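Local coordinates for protein N2152 (Neocallimastix frontalis, PDB 5U22) that probably hydrolyses glycosidic bonds of rare arabinosyl substrates, as a family 39 glycoside hydrolase of an anaerobic rumen fungus, at residues 100-108 with 120-131. Numbering follows the deposited sequence.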
loop_
_atom_site.group_PDB
_atom_site.type_symbol
_atom_site.label_atom_id
_atom_site.label_comp_id
_atom_site.label_asym_id
_atom_site.label_seq_id
_atom_site.Cartn_x
_atom_site.Cartn_y
_atom_site.Cartn_z
ATOM N N THR A 100 -2.881 10.906 2.420
ATOM C CA THR A 100 -1.755 11.680 1.910
ATOM C C THR A 100 -2.270 12.847 1.072
ATOM O O THR A 100 -3.149 12.668 0.223
ATOM C CB THR A 100 -0.866 10.782 1.048
ATOM O OG1 THR A 100 -0.375 9.682 1.830
ATOM C CG2 THR A 100 0.306 11.560 0.450
ATOM N N ILE A 101 -1.705 14.036 1.291
ATOM C CA ILE A 101 -2.017 15.218 0.486
ATOM C C ILE A 101 -1.063 15.295 -0.703
ATOM O O ILE A 101 0.112 15.632 -0.541
ATOM C CB ILE A 101 -1.917 16.496 1.320
ATOM C CG1 ILE A 101 -2.912 16.445 2.476
ATOM C CG2 ILE A 101 -2.152 17.716 0.430
ATOM C CD1 ILE A 101 -2.635 17.446 3.583
ATOM N N GLU A 102 -1.578 15.066 -1.909
ATOM C CA GLU A 102 -0.758 15.144 -3.130
ATOM C C GLU A 102 -0.842 16.566 -3.682
ATOM O O GLU A 102 -1.755 16.914 -4.431
ATOM C CB GLU A 102 -1.226 14.119 -4.156
ATOM C CG GLU A 102 -0.294 13.992 -5.384
ATOM C CD GLU A 102 -0.951 13.255 -6.553
ATOM O OE1 GLU A 102 -2.193 13.119 -6.549
ATOM O OE2 GLU A 102 -0.226 12.818 -7.473
ATOM N N LEU A 103 0.124 17.405 -3.308
ATOM C CA LEU A 103 0.063 18.812 -3.700
ATOM C C LEU A 103 0.177 18.998 -5.209
ATOM O O LEU A 103 -0.362 19.974 -5.743
ATOM C CB LEU A 103 1.174 19.601 -2.995
ATOM C CG LEU A 103 1.071 19.725 -1.473
ATOM C CD1 LEU A 103 2.376 20.263 -0.874
ATOM C CD2 LEU A 103 -0.080 20.643 -1.115
ATOM N N ALA A 104 0.878 18.093 -5.909
ATOM C CA ALA A 104 1.088 18.270 -7.346
ATOM C C ALA A 104 -0.228 18.421 -8.091
ATOM O O ALA A 104 -0.303 19.150 -9.086
ATOM C CB ALA A 104 1.874 17.088 -7.924
ATOM N N ASP A 105 -1.284 17.760 -7.623
ATOM C CA ASP A 105 -2.517 17.757 -8.404
ATOM C C ASP A 105 -3.308 19.056 -8.270
ATOM O O ASP A 105 -4.395 19.170 -8.848
ATOM C CB ASP A 105 -3.365 16.543 -8.033
ATOM C CG ASP A 105 -2.905 15.293 -8.756
ATOM O OD1 ASP A 105 -1.750 15.292 -9.234
ATOM O OD2 ASP A 105 -3.696 14.332 -8.896
ATOM N N ILE A 106 -2.784 20.039 -7.538
ATOM C CA ILE A 106 -3.233 21.419 -7.718
ATOM C C ILE A 106 -3.181 21.802 -9.189
ATOM O O ILE A 106 -4.013 22.587 -9.671
ATOM C CB ILE A 106 -2.369 22.377 -6.867
ATOM C CG1 ILE A 106 -2.710 22.250 -5.382
ATOM C CG2 ILE A 106 -2.519 23.840 -7.347
ATOM C CD1 ILE A 106 -1.812 23.074 -4.504
ATOM N N LEU A 107 -2.232 21.261 -9.918
ATOM C CA LEU A 107 -1.896 21.663 -11.284
ATOM C C LEU A 107 -2.536 20.746 -12.318
ATOM O O LEU A 107 -2.608 19.529 -12.109
ATOM C CB LEU A 107 -0.381 21.648 -11.489
ATOM C CG LEU A 107 0.400 22.544 -10.530
ATOM C CD1 LEU A 107 1.894 22.394 -10.814
ATOM C CD2 LEU A 107 -0.055 24.002 -10.653
ATOM N N PRO A 108 -2.956 21.317 -13.446
ATOM C CA PRO A 108 -3.538 20.519 -14.526
ATOM C C PRO A 108 -2.472 20.006 -15.485
ATOM O O PRO A 108 -1.353 20.513 -15.545
ATOM C CB PRO A 108 -4.438 21.540 -15.233
ATOM C CG PRO A 108 -3.584 22.798 -15.177
ATOM C CD PRO A 108 -2.882 22.746 -13.813
ATOM N N TRP A 120 2.449 28.579 -7.797
ATOM C CA TRP A 120 2.603 27.370 -6.991
ATOM C C TRP A 120 2.527 27.687 -5.501
ATOM O O TRP A 120 1.798 27.034 -4.744
ATOM C CB TRP A 120 3.929 26.708 -7.353
ATOM C CG TRP A 120 4.322 25.473 -6.582
ATOM C CD1 TRP A 120 5.451 25.321 -5.830
ATOM C CD2 TRP A 120 3.639 24.210 -6.541
ATOM N NE1 TRP A 120 5.514 24.053 -5.317
ATOM C CE2 TRP A 120 4.413 23.349 -5.731
ATOM C CE3 TRP A 120 2.448 23.726 -7.095
ATOM C CZ2 TRP A 120 4.035 22.030 -5.461
ATOM C CZ3 TRP A 120 2.068 22.402 -6.823
ATOM C CH2 TRP A 120 2.867 21.572 -6.018
ATOM N N PHE A 121 3.257 28.713 -5.069
ATOM C CA PHE A 121 3.258 29.063 -3.655
ATOM C C PHE A 121 1.908 29.623 -3.218
ATOM O O PHE A 121 1.417 29.292 -2.131
ATOM C CB PHE A 121 4.391 30.055 -3.377
ATOM C CG PHE A 121 5.719 29.400 -3.057
ATOM C CD1 PHE A 121 6.032 28.132 -3.523
ATOM C CD2 PHE A 121 6.643 30.051 -2.251
ATOM C CE1 PHE A 121 7.254 27.535 -3.213
ATOM C CE2 PHE A 121 7.863 29.456 -1.927
ATOM C CZ PHE A 121 8.165 28.199 -2.410
ATOM N N ASN A 122 1.291 30.480 -4.039
ATOM C CA ASN A 122 -0.039 30.988 -3.701
ATOM C C ASN A 122 -1.039 29.845 -3.527
ATOM O O ASN A 122 -1.819 29.824 -2.569
ATOM C CB ASN A 122 -0.518 31.963 -4.778
ATOM C CG ASN A 122 0.211 33.289 -4.723
ATOM O OD1 ASN A 122 0.569 33.763 -3.642
ATOM N ND2 ASN A 122 0.455 33.885 -5.892
ATOM N N GLU A 123 -1.020 28.879 -4.443
ATOM C CA GLU A 123 -1.947 27.756 -4.333
ATOM C C GLU A 123 -1.674 26.928 -3.083
ATOM O O GLU A 123 -2.613 26.512 -2.397
ATOM C CB GLU A 123 -1.867 26.885 -5.587
ATOM C CG GLU A 123 -2.473 27.532 -6.815
ATOM C CD GLU A 123 -3.938 27.833 -6.635
ATOM O OE1 GLU A 123 -4.666 26.958 -6.132
ATOM O OE2 GLU A 123 -4.367 28.949 -6.988
ATOM N N ILE A 124 -0.397 26.677 -2.772
ATOM C CA ILE A 124 -0.066 25.916 -1.569
ATOM C C ILE A 124 -0.525 26.663 -0.325
ATOM O O ILE A 124 -1.140 26.071 0.568
ATOM C CB ILE A 124 1.442 25.596 -1.522
ATOM C CG1 ILE A 124 1.781 24.548 -2.584
ATOM C CG2 ILE A 124 1.842 25.068 -0.167
ATOM C CD1 ILE A 124 3.265 24.287 -2.712
ATOM N N ARG A 125 -0.282 27.982 -0.267
ATOM C CA ARG A 125 -0.699 28.755 0.905
ATOM C C ARG A 125 -2.208 28.710 1.086
ATOM O O ARG A 125 -2.703 28.564 2.208
ATOM C CB ARG A 125 -0.253 30.210 0.787
ATOM C CG ARG A 125 1.214 30.458 0.976
ATOM C CD ARG A 125 1.486 31.960 0.805
ATOM N NE ARG A 125 2.910 32.244 0.749
ATOM C CZ ARG A 125 3.693 32.269 1.819
ATOM N NH1 ARG A 125 3.187 32.007 3.016
ATOM N NH2 ARG A 125 4.981 32.547 1.698
ATOM N N SER A 126 -2.955 28.884 -0.006
ATOM C CA SER A 126 -4.408 28.794 0.076
ATOM C C SER A 126 -4.848 27.413 0.548
ATOM O O SER A 126 -5.764 27.301 1.372
ATOM C CB SER A 126 -5.040 29.122 -1.276
ATOM O OG SER A 126 -6.439 28.908 -1.233
ATOM N N PHE A 127 -4.194 26.348 0.062
ATOM C CA PHE A 127 -4.571 25.013 0.516
ATOM C C PHE A 127 -4.283 24.843 2.005
ATOM O O PHE A 127 -5.104 24.291 2.747
ATOM C CB PHE A 127 -3.850 23.918 -0.267
ATOM C CG PHE A 127 -3.998 22.576 0.381
ATOM C CD1 PHE A 127 -5.205 21.891 0.292
ATOM C CD2 PHE A 127 -2.989 22.059 1.186
ATOM C CE1 PHE A 127 -5.381 20.679 0.954
ATOM C CE2 PHE A 127 -3.159 20.846 1.853
ATOM C CZ PHE A 127 -4.357 20.158 1.738
ATOM N N ILE A 128 -3.105 25.291 2.452
ATOM C CA ILE A 128 -2.725 25.100 3.853
ATOM C C ILE A 128 -3.656 25.873 4.776
ATOM O O ILE A 128 -3.995 25.410 5.871
ATOM C CB ILE A 128 -1.257 25.496 4.062
ATOM C CG1 ILE A 128 -0.363 24.496 3.333
ATOM C CG2 ILE A 128 -0.908 25.500 5.537
ATOM C CD1 ILE A 128 -0.559 23.067 3.797
ATOM N N ASN A 129 -4.085 27.058 4.354
ATOM C CA ASN A 129 -5.088 27.791 5.120
ATOM C C ASN A 129 -6.368 26.970 5.279
ATOM O O ASN A 129 -6.904 26.841 6.387
ATOM C CB ASN A 129 -5.382 29.125 4.446
ATOM C CG ASN A 129 -6.534 29.859 5.097
ATOM O OD1 ASN A 129 -6.385 30.437 6.177
ATOM N ND2 ASN A 129 -7.693 29.850 4.441
ATOM N N ASP A 130 -6.870 26.402 4.174
ATOM C CA ASP A 130 -8.086 25.594 4.251
ATOM C C ASP A 130 -7.861 24.337 5.074
ATOM O O ASP A 130 -8.761 23.895 5.799
ATOM C CB ASP A 130 -8.569 25.220 2.851
ATOM C CG ASP A 130 -9.029 26.423 2.050
ATOM O OD1 ASP A 130 -9.256 27.494 2.656
ATOM O OD2 ASP A 130 -9.176 26.299 0.817
ATOM N N LYS A 131 -6.678 23.736 4.943
ATOM C CA LYS A 131 -6.308 22.580 5.756
ATOM C C LYS A 131 -6.412 22.895 7.244
ATOM O O LYS A 131 -7.056 22.163 8.000
ATOM C CB LYS A 131 -4.893 22.128 5.385
ATOM C CG LYS A 131 -4.339 20.961 6.199
ATOM C CD LYS A 131 -2.966 20.550 5.676
ATOM C CE LYS A 131 -2.346 19.386 6.479
ATOM N NZ LYS A 131 -1.763 19.791 7.783
#
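K131 NZ, gripped by salt bridges to D175 and E178, ends a chain extended as far as CE and bent at chi4 (-78°); K131 CE presses on I101 CD1 at 3.5 Å, a tight carbon pair. The same I101 methyl lies in the plane of the F127 ring at its edge, while I101 CG2 comes in obliquely, 3.5 Å from F127 CZ. L103 CD2 meets the same ring at F127 CD2, 4.0 Å away, the two side chains crossing nearly at right angles. W120 is swung out with CG opposite the backbone N (chi1 177°), which carries its six-membered ring against the 3-10 segment 103-106 and L107: CZ3 sits 3.6 Å from L103 O near the ring plane, A104 CA lies at the ring edge, L107 CD1 approaches CE3 obliquely, I124 CD1 packs on one face, and NE1 bonds to T167 OG1. Swapping W120 for an alanine would probably open a gap beside L103, L107 and I124 and leave T167 OG1 without its indole partner. I106 CG2 rests 3.6 Å from E123 CB; beyond it E123, bent at chi2 (-61°), directs OE1 to a salt bridge with R77. In this beta-alpha-beta unit of the TIM barrel, helix 117-134 packs between helices 84-91 and 160-174 and leads from strand 98-102 to its parallel neighbour, strand 139-143.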